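Long-range contacts in aldose 1-epimerase (Escherichia coli, PDB 3NRE), which probably catalyses the interconversion of the alpha and beta anomers of aldose sugars, as aldose 1-epimerases of the galactose mutarotase clan do: residues A55-G60 and E172-G177; Y113-S118 and L132-Q137; T158-Q163 and D249-E254. All blocks are in the same frame, centred on the assembly; numbering follows the deposited sequence.

Interaction 1 of 3, residues A55-G60 and E172-G177; sequences ANRVSG and EQWLAG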
loop_
_atom_site.group_PDB
_atom_site.type_symbol
_atom_site.label_atom_id
_atom_site.label_comp_id
_atom_site.label_asym_id
_atom_site.label_seq_id
_atom_site.Cartn_x
_atom_site.Cartn_y
_atom_site.Cartn_z
ATOM N N ALA A 55 8.013 2.456 -0.385
ATOM C CA ALA A 55 6.758 3.008 -0.867
ATOM C C ALA A 55 6.955 4.430 -1.379
ATOM O O ALA A 55 7.848 5.171 -0.905
ATOM C CB ALA A 55 5.739 3.040 0.251
ATOM N N ASN A 56 6.103 4.828 -2.318
ATOM C CA ASN A 56 5.971 6.197 -2.789
ATOM C C ASN A 56 7.222 6.587 -3.611
ATOM O O ASN A 56 7.775 5.753 -4.326
ATOM C CB ASN A 56 5.574 7.192 -1.633
ATOM C CG ASN A 56 4.722 8.340 -2.114
ATOM O OD1 ASN A 56 5.241 9.264 -2.736
ATOM N ND2 ASN A 56 3.416 8.264 -1.909
ATOM N N ARG A 57 7.613 7.853 -3.562
ATOM C CA ARG A 57 8.632 8.414 -4.432
ATOM C C ARG A 57 9.804 8.939 -3.605
ATOM O O ARG A 57 9.600 9.308 -2.444
ATOM C CB ARG A 57 8.027 9.634 -5.126
ATOM C CG ARG A 57 6.768 9.337 -5.969
ATOM C CD ARG A 57 6.077 10.553 -6.464
ATOM N NE ARG A 57 4.895 10.179 -7.286
ATOM C CZ ARG A 57 3.704 9.833 -6.813
ATOM N NH1 ARG A 57 3.465 9.843 -5.506
ATOM N NH2 ARG A 57 2.749 9.478 -7.685
ATOM N N VAL A 58 10.993 9.004 -4.217
ATOM C CA VAL A 58 12.170 9.642 -3.607
ATOM C C VAL A 58 12.430 10.911 -4.436
ATOM O O VAL A 58 12.780 10.812 -5.616
ATOM C CB VAL A 58 13.376 8.769 -3.646
ATOM C CG1 VAL A 58 14.580 9.505 -2.965
ATOM C CG2 VAL A 58 13.109 7.364 -2.993
ATOM N N SER A 59 12.171 12.081 -3.840
ATOM C CA SER A 59 12.232 13.320 -4.640
ATOM C C SER A 59 13.584 13.496 -5.265
ATOM O O SER A 59 14.638 13.342 -4.604
ATOM C CB SER A 59 11.737 14.533 -3.871
ATOM O OG SER A 59 12.527 14.709 -2.745
ATOM N N GLY A 60 13.560 13.780 -6.567
ATOM C CA GLY A 60 14.773 13.923 -7.357
ATOM C C GLY A 60 15.317 12.635 -7.964
ATOM O O GLY A 60 16.273 12.673 -8.725
ATOM N N GLU A 172 4.268 20.135 -5.992
ATOM C CA GLU A 172 4.349 19.773 -7.388
ATOM C C GLU A 172 4.827 18.318 -7.606
ATOM O O GLU A 172 5.453 17.672 -6.717
ATOM C CB GLU A 172 5.239 20.791 -8.121
ATOM C CG GLU A 172 4.748 22.224 -8.006
ATOM C CD GLU A 172 5.270 23.016 -6.752
ATOM O OE1 GLU A 172 5.942 22.396 -5.878
ATOM O OE2 GLU A 172 5.024 24.232 -6.668
ATOM N N GLN A 173 4.496 17.766 -8.789
ATOM C CA GLN A 173 4.931 16.399 -9.178
ATOM C C GLN A 173 4.405 15.288 -8.260
ATOM O O GLN A 173 4.976 14.202 -8.174
ATOM C CB GLN A 173 6.452 16.323 -9.245
ATOM C CG GLN A 173 7.104 17.276 -10.241
ATOM C CD GLN A 173 8.612 16.999 -10.352
ATOM O OE1 GLN A 173 9.388 17.380 -9.471
ATOM N NE2 GLN A 173 9.017 16.406 -11.427
ATOM N N TRP A 174 3.294 15.580 -7.578
ATOM C CA TRP A 174 2.657 14.616 -6.661
ATOM C C TRP A 174 3.474 14.297 -5.438
ATOM O O TRP A 174 3.225 13.314 -4.766
ATOM C CB TRP A 174 2.213 13.344 -7.366
ATOM C CG TRP A 174 1.295 13.584 -8.428
ATOM C CD1 TRP A 174 0.178 14.397 -8.390
ATOM C CD2 TRP A 174 1.378 13.069 -9.727
ATOM N NE1 TRP A 174 -0.432 14.417 -9.615
ATOM C CE2 TRP A 174 0.287 13.603 -10.462
ATOM C CE3 TRP A 174 2.289 12.225 -10.369
ATOM C CZ2 TRP A 174 0.068 13.300 -11.805
ATOM C CZ3 TRP A 174 2.064 11.906 -11.727
ATOM C CH2 TRP A 174 0.971 12.453 -12.423
ATOM N N LEU A 175 4.465 15.129 -5.139
ATOM C CA LEU A 175 5.414 14.855 -4.098
ATOM C C LEU A 175 4.914 15.394 -2.748
ATOM O O LEU A 175 4.232 16.403 -2.661
ATOM C CB LEU A 175 6.775 15.550 -4.379
ATOM C CG LEU A 175 7.614 14.999 -5.547
ATOM C CD1 LEU A 175 8.775 15.877 -5.878
ATOM C CD2 LEU A 175 8.064 13.578 -5.300
ATOM N N ALA A 176 5.302 14.706 -1.699
ATOM C CA ALA A 176 5.172 15.264 -0.346
ATOM C C ALA A 176 5.971 16.558 -0.167
ATOM O O ALA A 176 7.155 16.632 -0.547
ATOM C CB ALA A 176 5.597 14.236 0.668
ATOM N N GLY A 177 5.300 17.578 0.368
ATOM C CA GLY A 177 5.883 18.887 0.643
ATOM C C GLY A 177 6.173 19.169 2.101
ATOM O O GLY A 177 6.777 18.346 2.787
HETATM O O HOH W 1 5.855 11.841 -2.201
#
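At a pocket on the beta-sandwich, the loop between strands 48-51 and 62-65 sends Arg57 and Ser59 against Trp174 and Leu175, which lead into strand 176-180. Arg57 carries most of the contact. With its chain extended from CG to NE (chi2 171°, chi3 179°), it crosses Leu175 and brings its flat end under Trp174, whose CB sits 3.8 Å above the guanidinium plane, over its centre. The indole does not stack on it: the two planes lie 53° apart, and Arg57 NH2 is 3.9 Å from Trp174 CE3. Lower down the chain, Arg57 CD packs against Leu175 CD2 at 3.8 Å, while the other branch of the leucine, CD1, meets Ser59 CB at 3.8 Å. The Asn-Arg pair at 56-57 belongs to a pocket occupied here by a di(hydroxyethyl)ether molecule, probably from the crystallisation liquor, hydrogen-bonded to Asn56 ND2 and Arg57 NH1; the place is consistent with the sugar site of galactose mutarotases. Asp79 forms a salt bridge with Arg57 NE, giving the group a charged partner as well as the CB over its face. Ser59 OG turns to Asp261. No direct hydrogen bond joins the two segments, but a water does: it donates to Asn56 OD1 at 2.7 Å and accepts from Ala176 N at 3.0 Å. Asn56 OD1 also takes the backbone N of Arg57 at 2.9 Å.

Interaction 2 of 3, residues Y113-S118 and L132-Q137; sequences YHYRVS and LSVTNQ
Gln137, Arg116 and Ser118 lose the most surface where strands 114-123 and 127-136 pair as an antiparallel beta hairpin within the large sheet of the sandwich. The short strand axes approach to 4.7 Å and run 157° apart. Gln137, just past the end of its strand, is gripped through its backbone, its N bonding to His114 O at 2.9 Å. Its side chain then lies back across the partner strand: with CG anti to its own carbonyl carbon (chi1 -70°), the amide comes alongside Arg116, Gln137 CD 3.7 Å from Arg116 CB. Arg116 itself is fixed by its main chain in a hydrogen-bonded pair with Thr135, and Thr135 N reaches Arg116 O at 2.9 Å. Ser118 forms the next such pair, with Ser133, exchanging two backbone bonds.

Beyond the main chain, the two sides of the hairpin differ. Val117 and Val134 face each other in a non-hydrogen-bonded pair whose side chains join Tyr115 on the buried side, where Val117 CG2 touches Leu132 CD2 at 3.7 Å and strand 142-153 covers Val134 and Leu132. Tyr115 OH bonds to Asp86. Arg116, Ser118, Ser133 and Thr135 share the other, wetter side. There Thr135 OG1 bonds to Ser279 and Ser133 OG to Thr281, both on strand 279-290. One water donates to both Arg116 O and Ser133 O and sits 2.7 Å from Thr135 OG1, while a second bridges the paired serines, 2.7 Å from Ser118 OG and 3.2 Å from Ser133 OG.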
loop_
_atom_site.group_PDB
_atom_site.type_symbol
_atom_site.label_atom_id
_atom_site.label_comp_id
_atom_site.label_asym_id
_atom_site.label_seq_id
_atom_site.Cartn_x
_atom_site.Cartn_y
_atom_site.Cartn_z
ATOM N N TYR A 113 18.207 -1.550 -6.210
ATOM C CA TYR A 113 17.958 -2.595 -5.220
ATOM C C TYR A 113 17.812 -3.977 -5.881
ATOM O O TYR A 113 17.014 -4.158 -6.823
ATOM C CB TYR A 113 16.673 -2.310 -4.471
ATOM C CG TYR A 113 16.669 -1.152 -3.499
ATOM C CD1 TYR A 113 16.618 0.164 -3.937
ATOM C CD2 TYR A 113 16.632 -1.373 -2.141
ATOM C CE1 TYR A 113 16.549 1.218 -3.017
ATOM C CE2 TYR A 113 16.574 -0.360 -1.244
ATOM C CZ TYR A 113 16.525 0.959 -1.689
ATOM O OH TYR A 113 16.484 1.954 -0.745
ATOM N N HIS A 114 18.576 -4.955 -5.382
ATOM C CA HIS A 114 18.399 -6.355 -5.751
ATOM C C HIS A 114 17.849 -7.060 -4.510
ATOM O O HIS A 114 18.364 -6.870 -3.399
ATOM C CB HIS A 114 19.731 -7.013 -6.165
ATOM C CG HIS A 114 20.287 -6.494 -7.452
ATOM N ND1 HIS A 114 21.349 -7.100 -8.095
ATOM C CD2 HIS A 114 19.933 -5.439 -8.222
ATOM C CE1 HIS A 114 21.628 -6.429 -9.198
ATOM N NE2 HIS A 114 20.781 -5.419 -9.300
ATOM N N TYR A 115 16.837 -7.908 -4.694
ATOM C CA TYR A 115 16.175 -8.517 -3.550
ATOM C C TYR A 115 15.245 -9.640 -3.990
ATOM O O TYR A 115 14.978 -9.824 -5.198
ATOM C CB TYR A 115 15.359 -7.486 -2.737
ATOM C CG TYR A 115 14.352 -6.786 -3.611
ATOM C CD1 TYR A 115 13.093 -7.351 -3.827
ATOM C CD2 TYR A 115 14.669 -5.605 -4.289
ATOM C CE1 TYR A 115 12.178 -6.739 -4.648
ATOM C CE2 TYR A 115 13.771 -5.003 -5.114
ATOM C CZ TYR A 115 12.526 -5.563 -5.283
ATOM O OH TYR A 115 11.588 -5.026 -6.134
ATOM N N ARG A 116 14.851 -10.433 -2.992
ATOM C CA ARG A 116 13.778 -11.425 -3.114
ATOM C C ARG A 116 12.683 -11.033 -2.122
ATOM O O ARG A 116 12.958 -10.625 -0.996
ATOM C CB ARG A 116 14.319 -12.828 -2.813
ATOM C CG ARG A 116 13.326 -13.982 -2.790
ATOM C CD ARG A 116 14.059 -15.329 -2.463
ATOM N NE ARG A 116 13.139 -16.473 -2.386
ATOM C CZ ARG A 116 12.960 -17.406 -3.331
ATOM N NH1 ARG A 116 13.626 -17.370 -4.482
ATOM N NH2 ARG A 116 12.115 -18.417 -3.113
ATOM N N VAL A 117 11.434 -11.124 -2.544
ATOM C CA VAL A 117 10.333 -10.827 -1.637
ATOM C C VAL A 117 9.306 -11.932 -1.723
ATOM O O VAL A 117 9.064 -12.413 -2.814
ATOM C CB VAL A 117 9.737 -9.443 -1.900
ATOM C CG1 VAL A 117 9.364 -9.238 -3.421
ATOM C CG2 VAL A 117 8.517 -9.150 -1.007
ATOM N N SER A 118 8.714 -12.286 -0.576
ATOM C CA SER A 118 7.580 -13.151 -0.492
ATOM C C SER A 118 6.365 -12.361 -0.014
ATOM O O SER A 118 6.453 -11.442 0.794
ATOM C CB SER A 118 7.871 -14.376 0.405
ATOM O OG SER A 118 8.023 -13.966 1.739
ATOM N N LEU A 132 4.449 -9.310 3.937
ATOM C CA LEU A 132 5.560 -9.094 3.020
ATOM C C LEU A 132 6.876 -9.268 3.788
ATOM O O LEU A 132 7.020 -8.689 4.867
ATOM C CB LEU A 132 5.512 -7.678 2.462
ATOM C CG LEU A 132 4.623 -7.356 1.252
ATOM C CD1 LEU A 132 4.539 -5.852 1.175
ATOM C CD2 LEU A 132 5.174 -8.018 -0.058
ATOM N N SER A 133 7.794 -10.073 3.238
ATOM C CA SER A 133 9.120 -10.304 3.779
ATOM C C SER A 133 10.121 -10.128 2.652
ATOM O O SER A 133 10.017 -10.813 1.623
ATOM C CB SER A 133 9.267 -11.716 4.363
ATOM O OG SER A 133 8.206 -12.002 5.258
ATOM N N VAL A 134 11.092 -9.220 2.850
ATOM C CA VAL A 134 12.009 -8.833 1.794
ATOM C C VAL A 134 13.419 -9.028 2.273
ATOM O O VAL A 134 13.721 -8.684 3.413
ATOM C CB VAL A 134 11.761 -7.362 1.328
ATOM C CG1 VAL A 134 11.838 -6.354 2.472
ATOM C CG2 VAL A 134 12.732 -6.942 0.213
ATOM N N THR A 135 14.236 -9.644 1.420
ATOM C CA THR A 135 15.631 -9.947 1.733
ATOM C C THR A 135 16.538 -9.208 0.763
ATOM O O THR A 135 16.384 -9.337 -0.449
ATOM C CB THR A 135 15.903 -11.458 1.557
ATOM O OG1 THR A 135 14.984 -12.212 2.365
ATOM C CG2 THR A 135 17.354 -11.822 1.926
ATOM N N ASN A 136 17.519 -8.469 1.291
ATOM C CA ASN A 136 18.503 -7.784 0.446
ATOM C C ASN A 136 19.428 -8.846 -0.197
ATOM O O ASN A 136 20.059 -9.655 0.501
ATOM C CB ASN A 136 19.308 -6.753 1.254
ATOM C CG ASN A 136 20.245 -5.899 0.373
ATOM O OD1 ASN A 136 20.228 -6.026 -0.852
ATOM N ND2 ASN A 136 21.066 -5.078 0.988
ATOM N N GLN A 137 19.489 -8.823 -1.525
ATOM C CA GLN A 137 20.343 -9.712 -2.316
ATOM C C GLN A 137 21.435 -8.948 -3.096
ATOM O O GLN A 137 22.076 -9.523 -3.989
ATOM C CB GLN A 137 19.486 -10.508 -3.294
ATOM C CG GLN A 137 18.610 -11.550 -2.622
ATOM C CD GLN A 137 17.939 -12.532 -3.615
ATOM O OE1 GLN A 137 17.445 -12.137 -4.687
ATOM N NE2 GLN A 137 17.915 -13.807 -3.244
HETATM O O HOH W 2 20.320 -4.257 -3.166
HETATM O O HOH W 3 12.399 -12.598 1.512
HETATM O O HOH W 4 5.922 -13.290 3.348
#

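Interaction 3 of 3, residues T158-Q163 and D249-E254; sequences TRIQAQ and DFFCLE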
loop_
_atom_site.group_PDB
_atom_site.type_symbol
_atom_site.label_atom_id
_atom_site.label_comp_id
_atom_site.label_asym_id
_atom_site.label_seq_id
_atom_site.Cartn_x
_atom_site.Cartn_y
_atom_site.Cartn_z
ATOM N N THR A 158 -19.516 6.669 3.562
ATOM C CA THR A 158 -18.224 6.146 4.110
ATOM C C THR A 158 -17.521 7.140 5.053
ATOM O O THR A 158 -17.538 8.363 4.817
ATOM C CB THR A 158 -17.224 5.811 2.968
ATOM O OG1 THR A 158 -17.838 4.942 2.032
ATOM C CG2 THR A 158 -15.991 5.116 3.493
ATOM N N ARG A 159 -16.928 6.603 6.124
ATOM C CA ARG A 159 -16.155 7.390 7.088
ATOM C C ARG A 159 -14.910 6.580 7.454
ATOM O O ARG A 159 -14.956 5.370 7.487
ATOM C CB ARG A 159 -16.975 7.719 8.354
ATOM C CG ARG A 159 -18.284 8.549 8.048
ATOM C CD ARG A 159 -18.890 9.112 9.286
ATOM N NE ARG A 159 -18.918 8.143 10.386
ATOM C CZ ARG A 159 -19.104 8.473 11.669
ATOM N NH1 ARG A 159 -19.293 9.741 12.001
ATOM N NH2 ARG A 159 -19.106 7.530 12.618
ATOM N N ILE A 160 -13.790 7.264 7.667
ATOM C CA ILE A 160 -12.568 6.615 8.145
ATOM C C ILE A 160 -12.029 7.292 9.402
ATOM O O ILE A 160 -12.340 8.460 9.684
ATOM C CB ILE A 160 -11.446 6.628 7.073
ATOM C CG1 ILE A 160 -11.017 8.055 6.745
ATOM C CG2 ILE A 160 -11.929 5.912 5.815
ATOM C CD1 ILE A 160 -9.714 8.115 5.892
ATOM N N GLN A 161 -11.247 6.502 10.129
ATOM C CA GLN A 161 -10.615 6.943 11.369
ATOM C C GLN A 161 -9.214 6.349 11.398
ATOM O O GLN A 161 -9.035 5.153 11.230
ATOM C CB GLN A 161 -11.377 6.498 12.597
ATOM C CG GLN A 161 -10.805 7.100 13.891
ATOM C CD GLN A 161 -11.545 6.628 15.131
ATOM O OE1 GLN A 161 -12.346 5.680 15.074
ATOM N NE2 GLN A 161 -11.286 7.274 16.248
ATOM N N ALA A 162 -8.219 7.217 11.526
ATOM C CA ALA A 162 -6.821 6.809 11.471
ATOM C C ALA A 162 -5.990 7.908 12.163
ATOM O O ALA A 162 -5.860 9.009 11.653
ATOM C CB ALA A 162 -6.348 6.637 10.007
ATOM N N GLN A 163 -5.496 7.611 13.351
ATOM C CA GLN A 163 -4.707 8.564 14.146
ATOM C C GLN A 163 -3.631 9.271 13.344
ATOM O O GLN A 163 -2.962 8.640 12.557
ATOM C CB GLN A 163 -4.076 7.816 15.328
ATOM C CG GLN A 163 -3.101 8.633 16.175
ATOM C CD GLN A 163 -2.490 7.771 17.275
ATOM O OE1 GLN A 163 -3.196 7.333 18.188
ATOM N NE2 GLN A 163 -1.186 7.491 17.168
ATOM N N ASP A 249 -15.977 6.667 -6.512
ATOM C CA ASP A 249 -16.447 5.316 -6.237
ATOM C C ASP A 249 -15.394 4.504 -5.475
ATOM O O ASP A 249 -15.673 3.371 -5.075
ATOM C CB ASP A 249 -16.834 4.603 -7.556
ATOM C CG ASP A 249 -15.780 4.774 -8.645
ATOM O OD1 ASP A 249 -15.453 5.941 -9.076
ATOM O OD2 ASP A 249 -15.268 3.720 -9.098
ATOM N N PHE A 250 -14.178 5.053 -5.324
ATOM C CA PHE A 250 -13.133 4.474 -4.469
ATOM C C PHE A 250 -12.200 5.503 -3.886
ATOM O O PHE A 250 -12.136 6.633 -4.308
ATOM C CB PHE A 250 -12.254 3.426 -5.196
ATOM C CG PHE A 250 -11.330 4.038 -6.262
ATOM C CD1 PHE A 250 -10.093 4.584 -5.915
ATOM C CD2 PHE A 250 -11.772 4.163 -7.571
ATOM C CE1 PHE A 250 -9.255 5.191 -6.926
ATOM C CE2 PHE A 250 -10.920 4.753 -8.556
ATOM C CZ PHE A 250 -9.714 5.259 -8.193
ATOM N N PHE A 251 -11.478 5.065 -2.885
ATOM C CA PHE A 251 -10.381 5.845 -2.271
ATOM C C PHE A 251 -9.351 4.860 -1.790
ATOM O O PHE A 251 -9.614 3.685 -1.709
ATOM C CB PHE A 251 -10.842 6.695 -1.075
ATOM C CG PHE A 251 -11.112 5.900 0.163
ATOM C CD1 PHE A 251 -12.321 5.206 0.301
ATOM C CD2 PHE A 251 -10.160 5.819 1.195
ATOM C CE1 PHE A 251 -12.584 4.446 1.452
ATOM C CE2 PHE A 251 -10.412 5.077 2.336
ATOM C CZ PHE A 251 -11.640 4.384 2.467
ATOM N N CYS A 252 -8.143 5.343 -1.495
ATOM C CA CYS A 252 -7.074 4.496 -0.959
ATOM C C CYS A 252 -6.650 4.977 0.396
ATOM O O CYS A 252 -6.585 6.175 0.664
ATOM C CB CYS A 252 -5.860 4.500 -1.850
ATOM S SG CYS A 252 -6.238 4.067 -3.535
ATOM N N LEU A 253 -6.365 4.021 1.275
ATOM C CA LEU A 253 -5.717 4.315 2.572
ATOM C C LEU A 253 -4.548 3.370 2.563
ATOM O O LEU A 253 -4.735 2.152 2.646
ATOM C CB LEU A 253 -6.632 4.077 3.780
ATOM C CG LEU A 253 -6.057 4.535 5.120
ATOM C CD1 LEU A 253 -7.193 4.749 6.147
ATOM C CD2 LEU A 253 -4.967 3.570 5.674
ATOM N N GLU A 254 -3.339 3.921 2.445
ATOM C CA GLU A 254 -2.112 3.140 2.108
ATOM C C GLU A 254 -1.157 3.063 3.293
ATOM O O GLU A 254 -0.474 4.046 3.582
ATOM C CB GLU A 254 -1.351 3.791 0.964
ATOM C CG GLU A 254 -2.226 4.173 -0.238
ATOM C CD GLU A 254 -1.556 5.229 -1.161
ATOM O OE1 GLU A 254 -0.287 5.265 -1.334
ATOM O OE2 GLU A 254 -2.393 5.994 -1.683
#
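Phe251 on strand 250-256 meets Thr158, just before strand 159-162, and Ile160 within it, in the hydrophobic interior of the beta-sandwich. The strands belong to different sheets: their short axes stand 10.6 Å apart and run nearly parallel, at 9°, so side chains rather than backbone bonds fill the gap. The close part of the contact is the far end of the phenyl ring. Ile160 CG2 lies 3.7 Å from Phe251 CZ and 3.9 Å from Phe251 CE2, the two side chains passing one another as they run opposite ways, and Thr158 CG2 comes to 4.0 Å from Phe251 CE1. Phe251 has its CG between the backbone N and the carbonyl carbon (chi1 74°), which carries the ring across to the other sheet; Phe152 and Ile213 also pack around it. Thr158 turns its methyl to the ring while its hydroxyl is engaged by Gln215.

Packing is slacker at Leu253. Leu253 CD1 is the branch that faces the opposing sheet, with Ile160 CD1 at 4.2 Å and Ala162 CB at 4.4 Å. Ile235, from strand 232-237, touches both Leu253 and Ile160 and so helps fill this side.

Strand 159-162 also has a wetter face, turned from the contact. Arg159 and Gln161 point away and are partly exposed, Arg159 forming a salt bridge with Glu214. Inside, the one isoleucine serves both partners through separate arms, CG2 going to the ring and CD1 to Leu253 CD1.

How the interactions relate
From the N terminus, the chain first passes through 55-60, whose partner arrives only at 172-177. Inside the long loop that interaction 1 closes, the hairpin of interaction 2 opens at 113-118 and closes at 132-137, fully nested. Residues 158-163 also fall inside that loop, but their partner at 249-254 follows its closure, so interactions 1 and 3 cross, whereas 2 and 3 come in series. Interactions 2 and 3 both use the nine-stranded sheet, on opposite sides of the chain's centre, their own centres about 29 Å apart; interaction 3 links it to the second large sheet, which interaction 1 reaches through strand 176-180 and joins to the pocket loop.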